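Local structure of ribosomal-protein-serine acetyltransferase, putative (Vibrio cholerae O1 biovar eltor, 2FCK) at residues 97-102 with 130-135; 135-140 with 175-180; 32-37 with 106-111. The protein probably transfers an acetyl group to the N-terminal serine or alanine of a protein, perhaps a ribosomal one, as a GNAT-family enzyme. One frame throughout, in Å; residues are numbered along the deposited sequence.

Contacts 1 and 2 are neighbours in the central mixed sheet of the GNAT fold. Both use strand 134-139 and share Leu-135. Contact 1 pairs its start with the parallel strand 98-105, and contact 2 pairs it with the antiparallel strand 170-179. Their centres lie about 10 Å apart, and both touch the second subunit. Contact 3 is at the surface on the other side of the chain's centre, its centre about 27 Å from that of contact 1 and 22 Å from that of contact 2. Its segment 106-111 follows strand 98-105. Contact 1 closes before contact 2 opens, while contacts 1 and 3 interleave. Strand 98-105 thus runs from contact 1 to the helix start in contact 3.

Contact 1: 97-102 with 130-135; sequences NMASLG and LELTRL
The side-chain nitrogen of Asn-97 is tied twice to the loop 131-133. ND2 donates to Glu-131 O at 3.0 Å, in the amide plane and on a carbonyl lone pair. It also donates to Thr-133 OG1 at 2.9 Å, with the hydroxyl tilted 26° out of the amide plane. With chi1 of -164° the Asn-97 amide swings away from its own backbone N and reaches across to this loop. On the other arm of the amide, a water bridges Asn-97 OD1 and Leu-130 O.

The contact pairs the starts of the two parallel strands of a beta-alpha-beta crossover in the GNAT fold: strand 98-105, helix 114-129, strand 134-139. Asn-97 and Met-98 both face Tyr-93 and form a G1 beta bulge just where the first strand starts. Thr-133 N donates to Asn-97 O at 3.0 Å in a nearly straight bond. Further along, Ala-99 N donates to Arg-134 O at 3.2 Å.

The selenomethionine Met-98 and Arg-134 run side by side on one face of the sheet. SE lies in the guanidinium plane at its edge, 3.7 Å from Arg-134 NE. The head of Arg-134 is held elsewhere, by salt bridges to Glu-136 and Glu-158 and by a bond to Pro-162 O of the second subunit.

The other face is apolar. Ala-99 CB touches Leu-132 CD1 at 3.7 Å and also Leu-135 CD2. Helix 114-129 packs there against Leu-101 and Leu-135, whose CD1 methyls meet at 3.9 Å.

Contact 2: 135-140 with 175-180; sequences LEIVCD and IVFSLI
Phe-177 leans along strand 135-139 toward Cys-139. Its CB lies 4.1 Å from CB of Ile-137, the residue it pairs with. Chi1 of -64° sets the ring opposite its own carbonyl carbon. CD2 passes Ile-137 O, which lies in the ring plane at the edge. CE2 then reaches Cys-139 SG at 3.7 Å. The sulfur stands obliquely to the ring, 4.7 Å from its centroid and 56° off the normal, a Cys sulfur-aromatic contact.

The frame is an antiparallel pair in the GNAT sheet, strand 134-139 against strand 170-179. Leu-135 with Leu-179, Ile-137 with Phe-177 and Cys-139 with Ile-175 are hydrogen-bonded pairs, each closed by two backbone bonds. The bond from Phe-177 N to Ile-137 O, at 2.8 Å, is almost straight. Between these rungs, the CA atoms of Glu-136, Val-138, Val-176 and Ser-178 point their hydrogens at carbonyl oxygens across the gap.

The hydrogen-bonded pairs place their side chains on one apolar face. Ile-137 CD1 meets Leu-179 CD1 at 3.8 Å as the two chains cross at a slant. Helix 144-152 packs on this face, against Cys-139, Ile-175 and Phe-177.

The other face mixes charge with aliphatic groups. Glu-136 binds Arg-134 through OE2 and Arg-164 through OE1, so its buried carboxylate is probably kept ionised. Ser-178 OG bonds Glu-158 on the next strand, 156-164. Val-176 CG1, diagonal to Glu-136 in the register, lies over one face of the carboxylate, 4.0 Å from Glu-136 CD.

Contact 3: 32-37 with 106-111; sequences IRQSQT and GDRYQR. With NO3 (nitrate ion), chain L.
Two torsions aim hydroxyls at the Asp-107 carboxylate. Ser-35 OG stands trans to its backbone N (chi1 172°), while Thr-37 OG1 lies between its own N and carbonyl carbon (chi1 62°). Each hydroxyl donates to a different oxygen: Ser-35 OG to Asp-107 OD2 at 2.8 Å and Thr-37 OG1 to Asp-107 OD1 at 2.9 Å. Both come in on the syn side, somewhat out of the carboxylate plane. The paired bonds fix the rotation of the group.

Ser-35 OG also accepts from Thr-37 N at 3.2 Å, making an ST turn, and from Leu-38 N.

A nitrate, probably from the crystallisation liquor, lies between the segments at the start of helix 107-110. Arg-108 N donates to its O3 at 3.0 Å; the position of O1 is less certain. The backbone N-H of Arg-108, in the first turn of the helix, probably favours an anion. Arg-108 CG lies over the centre of the Tyr-109 ring; the chain bends beyond it, at chi3, and carries NH1 to within 3.6 Å of Gln-34 CB. A water at the guanidinium edge accepts from NH1 at 2.6 Å and donates to Gln-34 O and OE1.

Gln-110 begins a stretch that matches the Q/R-x-x-G-x-G/A signature, which in GNAT relatives binds the pyrophosphate of coenzyme A; a similar role here is probable.

Segment 32-37 trails from helix 25-33. The other segment leaves strand 98-105 at the N-cap Gly-106, which bonds Val-84 of strand 83-93. From there the short helix runs on, with Gln-110 against Pro-145 and Arg-152 of helix 144-152.

Contact 1: 97-102 with 130-135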
loop_
_atom_site.group_PDB
_atom_site.type_symbol
_atom_site.label_atom_id
_atom_site.label_comp_id
_atom_site.label_asym_id
_atom_site.label_seq_id
_atom_site.Cartn_x
_atom_site.Cartn_y
_atom_site.Cartn_z
ATOM N N ASN A 97 0.122 6.571 6.056
ATOM C CA ASN A 97 1.078 7.655 5.866
ATOM C C ASN A 97 2.389 7.147 5.287
ATOM O O ASN A 97 3.463 7.497 5.770
ATOM C CB ASN A 97 1.331 8.389 7.177
ATOM C CG ASN A 97 1.990 9.746 6.948
ATOM O OD1 ASN A 97 1.717 10.415 5.947
ATOM N ND2 ASN A 97 2.904 10.126 7.839
HETATM N N MSE A 98 2.273 6.272 4.286
HETATM C CA MSE A 98 3.404 5.480 3.807
HETATM C C MSE A 98 3.414 5.560 2.288
HETATM O O MSE A 98 2.393 5.903 1.699
HETATM C CB MSE A 98 3.103 4.002 4.256
HETATM C CG MSE A 98 4.120 3.115 3.837
HETATM SE SE MSE A 98 3.770 1.358 4.624
HETATM C CE MSE A 98 4.467 0.624 3.175
ATOM N N ALA A 99 4.518 5.207 1.629
ATOM C CA ALA A 99 4.469 5.045 0.178
ATOM C C ALA A 99 5.437 3.946 -0.271
ATOM O O ALA A 99 6.303 3.544 0.487
ATOM C CB ALA A 99 4.854 6.409 -0.554
ATOM N N SER A 100 5.270 3.532 -1.517
ATOM C CA SER A 100 6.071 2.495 -2.207
ATOM C C SER A 100 7.013 3.135 -3.193
ATOM O O SER A 100 6.579 3.913 -4.043
ATOM C CB SER A 100 5.065 1.629 -3.040
ATOM O OG SER A 100 5.686 1.114 -4.233
ATOM N N LEU A 101 8.301 2.811 -3.095
ATOM C CA LEU A 101 9.275 3.392 -4.036
ATOM C C LEU A 101 9.845 2.311 -4.944
ATOM O O LEU A 101 9.939 1.089 -4.581
ATOM C CB LEU A 101 10.449 4.039 -3.278
ATOM C CG LEU A 101 10.149 5.131 -2.258
ATOM C CD1 LEU A 101 11.488 5.745 -1.868
ATOM C CD2 LEU A 101 9.228 6.216 -2.741
ATOM N N GLY A 102 10.244 2.753 -6.135
ATOM C CA GLY A 102 10.940 1.876 -7.049
ATOM C C GLY A 102 11.997 2.700 -7.748
ATOM O O GLY A 102 12.005 3.929 -7.649
ATOM N N LEU A 130 6.628 15.688 1.938
ATOM C CA LEU A 130 5.308 14.979 1.995
ATOM C C LEU A 130 4.942 14.540 3.405
ATOM O O LEU A 130 3.791 14.145 3.659
ATOM C CB LEU A 130 5.230 13.792 0.993
ATOM C CG LEU A 130 5.482 14.127 -0.497
ATOM C CD1 LEU A 130 5.341 12.913 -1.448
ATOM C CD2 LEU A 130 4.632 15.300 -0.983
ATOM N N GLU A 131 5.921 14.573 4.314
ATOM C CA GLU A 131 5.756 14.215 5.734
ATOM C C GLU A 131 5.277 12.760 5.953
ATOM O O GLU A 131 4.561 12.471 6.919
ATOM C CB GLU A 131 4.823 15.204 6.464
ATOM C CG GLU A 131 5.426 16.620 6.616
ATOM C CD GLU A 131 4.419 17.625 7.210
ATOM O OE1 GLU A 131 3.696 17.254 8.158
ATOM O OE2 GLU A 131 4.334 18.759 6.710
ATOM N N LEU A 132 5.706 11.861 5.058
ATOM C CA LEU A 132 5.414 10.443 5.161
ATOM C C LEU A 132 6.269 9.914 6.312
ATOM O O LEU A 132 7.329 10.489 6.624
ATOM C CB LEU A 132 5.695 9.725 3.832
ATOM C CG LEU A 132 4.809 10.149 2.669
ATOM C CD1 LEU A 132 5.335 9.550 1.353
ATOM C CD2 LEU A 132 3.327 9.828 2.882
ATOM N N THR A 133 5.810 8.867 6.981
ATOM C CA THR A 133 6.541 8.335 8.126
ATOM C C THR A 133 7.095 6.920 7.901
ATOM O O THR A 133 7.691 6.354 8.785
ATOM C CB THR A 133 5.716 8.424 9.474
ATOM O OG1 THR A 133 4.355 8.022 9.249
ATOM C CG2 THR A 133 5.740 9.870 10.010
ATOM N N ARG A 134 6.904 6.383 6.700
ATOM C CA ARG A 134 7.489 5.113 6.307
ATOM C C ARG A 134 7.495 4.987 4.789
ATOM O O ARG A 134 6.510 5.338 4.122
ATOM C CB ARG A 134 6.637 3.951 6.872
ATOM C CG ARG A 134 7.158 2.551 6.509
ATOM C CD ARG A 134 6.376 1.414 7.283
ATOM N NE ARG A 134 6.635 0.095 6.659
ATOM C CZ ARG A 134 7.576 -0.773 7.040
ATOM N NH1 ARG A 134 8.343 -0.530 8.095
ATOM N NH2 ARG A 134 7.774 -1.883 6.349
ATOM N N LEU A 135 8.581 4.430 4.243
ATOM C CA LEU A 135 8.613 4.092 2.811
ATOM C C LEU A 135 9.000 2.613 2.687
ATOM O O LEU A 135 9.821 2.159 3.450
ATOM C CB LEU A 135 9.676 4.929 2.092
ATOM C CG LEU A 135 9.489 6.465 2.196
ATOM C CD1 LEU A 135 10.726 7.218 1.634
ATOM C CD2 LEU A 135 8.255 6.926 1.478
HETATM O O HOH W 1 1.640 13.032 5.105
#

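Contact 2: 135-140 with 175-180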
loop_
_atom_site.group_PDB
_atom_site.type_symbol
_atom_site.label_atom_id
_atom_site.label_comp_id
_atom_site.label_asym_id
_atom_site.label_seq_id
_atom_site.Cartn_x
_atom_site.Cartn_y
_atom_site.Cartn_z
ATOM N N LEU A 135 8.581 4.430 4.243
ATOM C CA LEU A 135 8.613 4.092 2.811
ATOM C C LEU A 135 9.000 2.613 2.687
ATOM O O LEU A 135 9.821 2.159 3.450
ATOM C CB LEU A 135 9.676 4.929 2.092
ATOM C CG LEU A 135 9.489 6.465 2.196
ATOM C CD1 LEU A 135 10.726 7.218 1.634
ATOM C CD2 LEU A 135 8.255 6.926 1.478
ATOM N N GLU A 136 8.385 1.909 1.751
ATOM C CA GLU A 136 8.800 0.537 1.386
ATOM C C GLU A 136 9.427 0.492 -0.033
ATOM O O GLU A 136 8.884 1.086 -0.989
ATOM C CB GLU A 136 7.611 -0.393 1.484
ATOM C CG GLU A 136 7.347 -0.686 2.984
ATOM C CD GLU A 136 6.193 -1.664 3.228
ATOM O OE1 GLU A 136 5.535 -2.119 2.258
ATOM O OE2 GLU A 136 5.913 -1.899 4.426
ATOM N N ILE A 137 10.531 -0.233 -0.152
ATOM C CA ILE A 137 11.144 -0.642 -1.416
ATOM C C ILE A 137 10.975 -2.141 -1.578
ATOM O O ILE A 137 11.189 -2.834 -0.585
ATOM C CB ILE A 137 12.604 -0.286 -1.386
ATOM C CG1 ILE A 137 12.742 1.243 -1.405
ATOM C CG2 ILE A 137 13.380 -0.886 -2.569
ATOM C CD1 ILE A 137 14.034 1.701 -0.946
ATOM N N VAL A 138 10.531 -2.635 -2.755
ATOM C CA VAL A 138 10.412 -4.079 -3.005
ATOM C C VAL A 138 11.435 -4.430 -4.077
ATOM O O VAL A 138 11.377 -3.866 -5.163
ATOM C CB VAL A 138 9.001 -4.500 -3.533
ATOM C CG1 VAL A 138 8.916 -6.034 -3.706
ATOM C CG2 VAL A 138 7.972 -3.996 -2.530
ATOM N N CYS A 139 12.363 -5.323 -3.771
ATOM C CA CYS A 139 13.351 -5.715 -4.772
ATOM C C CYS A 139 13.107 -7.127 -5.232
ATOM O O CYS A 139 12.713 -7.982 -4.439
ATOM C CB CYS A 139 14.773 -5.651 -4.191
ATOM S SG CYS A 139 15.281 -3.950 -3.852
ATOM N N ASP A 140 13.385 -7.394 -6.506
ATOM C CA ASP A 140 13.387 -8.762 -6.995
ATOM C C ASP A 140 14.510 -9.471 -6.243
ATOM O O ASP A 140 15.637 -8.959 -6.228
ATOM C CB ASP A 140 13.651 -8.766 -8.508
ATOM C CG ASP A 140 13.434 -10.132 -9.137
ATOM O OD1 ASP A 140 14.111 -11.093 -8.754
ATOM O OD2 ASP A 140 12.538 -10.260 -10.020
ATOM N N ILE A 175 11.625 -8.878 -1.915
ATOM C CA ILE A 175 12.192 -8.505 -0.639
ATOM C C ILE A 175 11.755 -7.083 -0.309
ATOM O O ILE A 175 11.939 -6.147 -1.097
ATOM C CB ILE A 175 13.739 -8.484 -0.695
ATOM C CG1 ILE A 175 14.295 -9.811 -1.223
ATOM C CG2 ILE A 175 14.244 -8.057 0.687
ATOM C CD1 ILE A 175 15.819 -9.756 -1.636
ATOM N N VAL A 176 11.174 -6.927 0.868
ATOM C CA VAL A 176 10.717 -5.629 1.345
ATOM C C VAL A 176 11.796 -4.979 2.200
ATOM O O VAL A 176 12.269 -5.599 3.162
ATOM C CB VAL A 176 9.437 -5.846 2.213
ATOM C CG1 VAL A 176 8.996 -4.541 2.863
ATOM C CG2 VAL A 176 8.365 -6.512 1.343
ATOM N N PHE A 177 12.184 -3.758 1.814
ATOM C CA PHE A 177 13.041 -2.922 2.647
ATOM C C PHE A 177 12.204 -1.733 3.126
ATOM O O PHE A 177 11.334 -1.241 2.370
ATOM C CB PHE A 177 14.214 -2.372 1.815
ATOM C CG PHE A 177 15.149 -3.426 1.308
ATOM C CD1 PHE A 177 16.348 -3.688 1.957
ATOM C CD2 PHE A 177 14.806 -4.157 0.163
ATOM C CE1 PHE A 177 17.209 -4.663 1.466
ATOM C CE2 PHE A 177 15.642 -5.123 -0.365
ATOM C CZ PHE A 177 16.867 -5.404 0.330
ATOM N N SER A 178 12.534 -1.196 4.306
ATOM C CA SER A 178 11.857 -0.016 4.802
ATOM C C SER A 178 12.818 1.122 5.121
ATOM O O SER A 178 13.994 0.909 5.413
ATOM C CB SER A 178 11.060 -0.347 6.080
ATOM O OG SER A 178 11.965 -0.555 7.150
ATOM N N LEU A 179 12.267 2.329 5.070
ATOM C CA LEU A 179 12.940 3.517 5.577
ATOM C C LEU A 179 11.950 4.240 6.477
ATOM O O LEU A 179 10.763 4.364 6.118
ATOM C CB LEU A 179 13.284 4.454 4.397
ATOM C CG LEU A 179 14.266 3.901 3.380
ATOM C CD1 LEU A 179 13.795 4.159 1.963
ATOM C CD2 LEU A 179 15.578 4.523 3.627
ATOM N N ILE A 180 12.439 4.718 7.625
ATOM C CA ILE A 180 11.665 5.606 8.474
ATOM C C ILE A 180 12.463 6.871 8.772
ATOM O O ILE A 180 13.693 6.863 8.665
ATOM C CB ILE A 180 11.180 4.961 9.795
ATOM C CG1 ILE A 180 12.346 4.701 10.753
ATOM C CG2 ILE A 180 10.347 3.699 9.487
ATOM C CD1 ILE A 180 11.932 4.046 12.102
#

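Contact 3: 32-37 with 106-111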
loop_
_atom_site.group_PDB
_atom_site.type_symbol
_atom_site.label_atom_id
_atom_site.label_comp_id
_atom_site.label_asym_id
_atom_site.label_seq_id
_atom_site.Cartn_x
_atom_site.Cartn_y
_atom_site.Cartn_z
ATOM N N ILE A 32 18.085 1.976 -21.984
ATOM C CA ILE A 32 17.867 0.546 -21.858
ATOM C C ILE A 32 18.829 -0.206 -22.763
ATOM O O ILE A 32 19.403 -1.229 -22.354
ATOM C CB ILE A 32 16.407 0.206 -22.207
ATOM C CG1 ILE A 32 15.485 0.862 -21.173
ATOM C CG2 ILE A 32 16.206 -1.333 -22.312
ATOM C CD1 ILE A 32 15.679 0.331 -19.763
ATOM N N ARG A 33 19.003 0.293 -23.992
ATOM C CA ARG A 33 19.801 -0.424 -24.968
ATOM C C ARG A 33 21.236 -0.535 -24.487
ATOM O O ARG A 33 21.940 -1.470 -24.892
ATOM C CB ARG A 33 19.784 0.244 -26.321
ATOM C CG ARG A 33 19.134 -0.554 -27.422
ATOM C CD ARG A 33 17.698 -0.301 -27.494
ATOM N NE ARG A 33 17.138 -0.863 -28.724
ATOM C CZ ARG A 33 16.417 -1.990 -28.793
ATOM N NH1 ARG A 33 16.177 -2.727 -27.713
ATOM N NH2 ARG A 33 15.950 -2.390 -29.973
ATOM N N GLN A 34 21.681 0.462 -23.709
ATOM C CA GLN A 34 23.093 0.503 -23.320
ATOM C C GLN A 34 23.349 -0.389 -22.101
ATOM O O GLN A 34 24.516 -0.709 -21.834
ATOM C CB GLN A 34 23.562 1.909 -22.990
ATOM C CG GLN A 34 23.790 2.730 -24.263
ATOM C CD GLN A 34 24.778 2.086 -25.211
ATOM O OE1 GLN A 34 25.872 1.705 -24.770
ATOM N NE2 GLN A 34 24.461 1.999 -26.536
ATOM N N SER A 35 22.295 -0.821 -21.437
ATOM C CA SER A 35 22.463 -1.593 -20.206
ATOM C C SER A 35 22.511 -3.107 -20.450
ATOM O O SER A 35 21.635 -3.663 -21.109
ATOM C CB SER A 35 21.332 -1.284 -19.234
ATOM O OG SER A 35 21.443 -2.198 -18.138
ATOM N N GLN A 36 23.532 -3.771 -19.913
ATOM C CA GLN A 36 23.633 -5.233 -20.011
ATOM C C GLN A 36 22.443 -5.941 -19.353
ATOM O O GLN A 36 22.024 -7.024 -19.804
ATOM C CB GLN A 36 24.926 -5.684 -19.331
ATOM C CG GLN A 36 25.106 -7.191 -19.218
ATOM C CD GLN A 36 26.495 -7.554 -18.711
ATOM O OE1 GLN A 36 27.237 -6.696 -18.240
ATOM N NE2 GLN A 36 26.832 -8.818 -18.783
ATOM N N THR A 37 21.904 -5.322 -18.304
ATOM C CA THR A 37 20.946 -6.007 -17.405
ATOM C C THR A 37 19.569 -5.384 -17.207
ATOM O O THR A 37 18.654 -6.087 -16.775
ATOM C CB THR A 37 21.519 -6.194 -15.982
ATOM O OG1 THR A 37 21.777 -4.902 -15.406
ATOM C CG2 THR A 37 22.768 -7.036 -16.014
ATOM N N GLY A 106 21.232 2.770 -14.433
ATOM C CA GLY A 106 22.171 2.113 -15.324
ATOM C C GLY A 106 23.462 1.838 -14.582
ATOM O O GLY A 106 23.946 2.670 -13.807
ATOM N N ASP A 107 23.977 0.635 -14.839
ATOM C CA ASP A 107 25.168 0.042 -14.310
ATOM C C ASP A 107 26.348 1.073 -14.182
ATOM O O ASP A 107 26.933 1.247 -13.099
ATOM C CB ASP A 107 25.479 -1.205 -15.214
ATOM C CG ASP A 107 24.150 -1.967 -15.734
ATOM O OD1 ASP A 107 24.145 -3.232 -15.873
ATOM O OD2 ASP A 107 23.085 -1.340 -16.007
ATOM N N ARG A 108 26.628 1.817 -15.253
ATOM C CA ARG A 108 27.774 2.742 -15.303
ATOM C C ARG A 108 27.603 3.960 -14.380
ATOM O O ARG A 108 28.601 4.579 -13.960
ATOM C CB ARG A 108 28.011 3.181 -16.736
ATOM C CG ARG A 108 27.470 4.562 -17.081
ATOM C CD ARG A 108 27.741 4.923 -18.525
ATOM N NE ARG A 108 26.937 4.108 -19.421
ATOM C CZ ARG A 108 27.428 3.277 -20.320
ATOM N NH1 ARG A 108 26.575 2.561 -21.054
ATOM N NH2 ARG A 108 28.755 3.148 -20.477
ATOM N N TYR A 109 26.346 4.270 -14.051
ATOM C CA TYR A 109 25.992 5.472 -13.270
ATOM C C TYR A 109 25.922 5.195 -11.754
ATOM O O TYR A 109 26.187 6.073 -10.915
ATOM C CB TYR A 109 24.675 6.072 -13.793
ATOM C CG TYR A 109 24.772 6.453 -15.262
ATOM C CD1 TYR A 109 25.691 7.400 -15.679
ATOM C CD2 TYR A 109 24.001 5.800 -16.234
ATOM C CE1 TYR A 109 25.833 7.740 -17.021
ATOM C CE2 TYR A 109 24.133 6.136 -17.606
ATOM C CZ TYR A 109 25.059 7.100 -17.983
ATOM O OH TYR A 109 25.210 7.468 -19.318
ATOM N N GLN A 110 25.588 3.965 -11.422
ATOM C CA GLN A 110 25.724 3.474 -10.039
ATOM C C GLN A 110 27.174 3.625 -9.545
ATOM O O GLN A 110 27.445 4.084 -8.435
ATOM C CB GLN A 110 25.304 2.012 -9.975
ATOM C CG GLN A 110 23.806 1.831 -10.202
ATOM C CD GLN A 110 23.319 0.446 -9.802
ATOM O OE1 GLN A 110 23.938 -0.227 -8.971
ATOM N NE2 GLN A 110 22.203 0.011 -10.393
ATOM N N ARG A 111 28.107 3.249 -10.394
ATOM C CA ARG A 111 29.522 3.435 -10.091
ATOM C C ARG A 111 29.865 4.898 -9.674
ATOM O O ARG A 111 30.772 5.125 -8.872
ATOM C CB ARG A 111 30.334 2.953 -11.311
ATOM C CG ARG A 111 31.831 3.214 -11.334
ATOM C CD ARG A 111 32.473 2.520 -12.564
ATOM N NE ARG A 111 31.723 1.303 -12.912
ATOM C CZ ARG A 111 31.210 1.025 -14.113
ATOM N NH1 ARG A 111 31.379 1.865 -15.133
ATOM N NH2 ARG A 111 30.525 -0.108 -14.294
HETATM N N NO3 L . 24.744 1.292 -17.901
HETATM O O1 NO3 L . 25.709 0.391 -17.456
HETATM O O2 NO3 L . 23.868 0.935 -18.911
HETATM O O3 NO3 L . 24.649 2.551 -17.326
HETATM O O HOH W 2 27.268 0.659 -22.640
#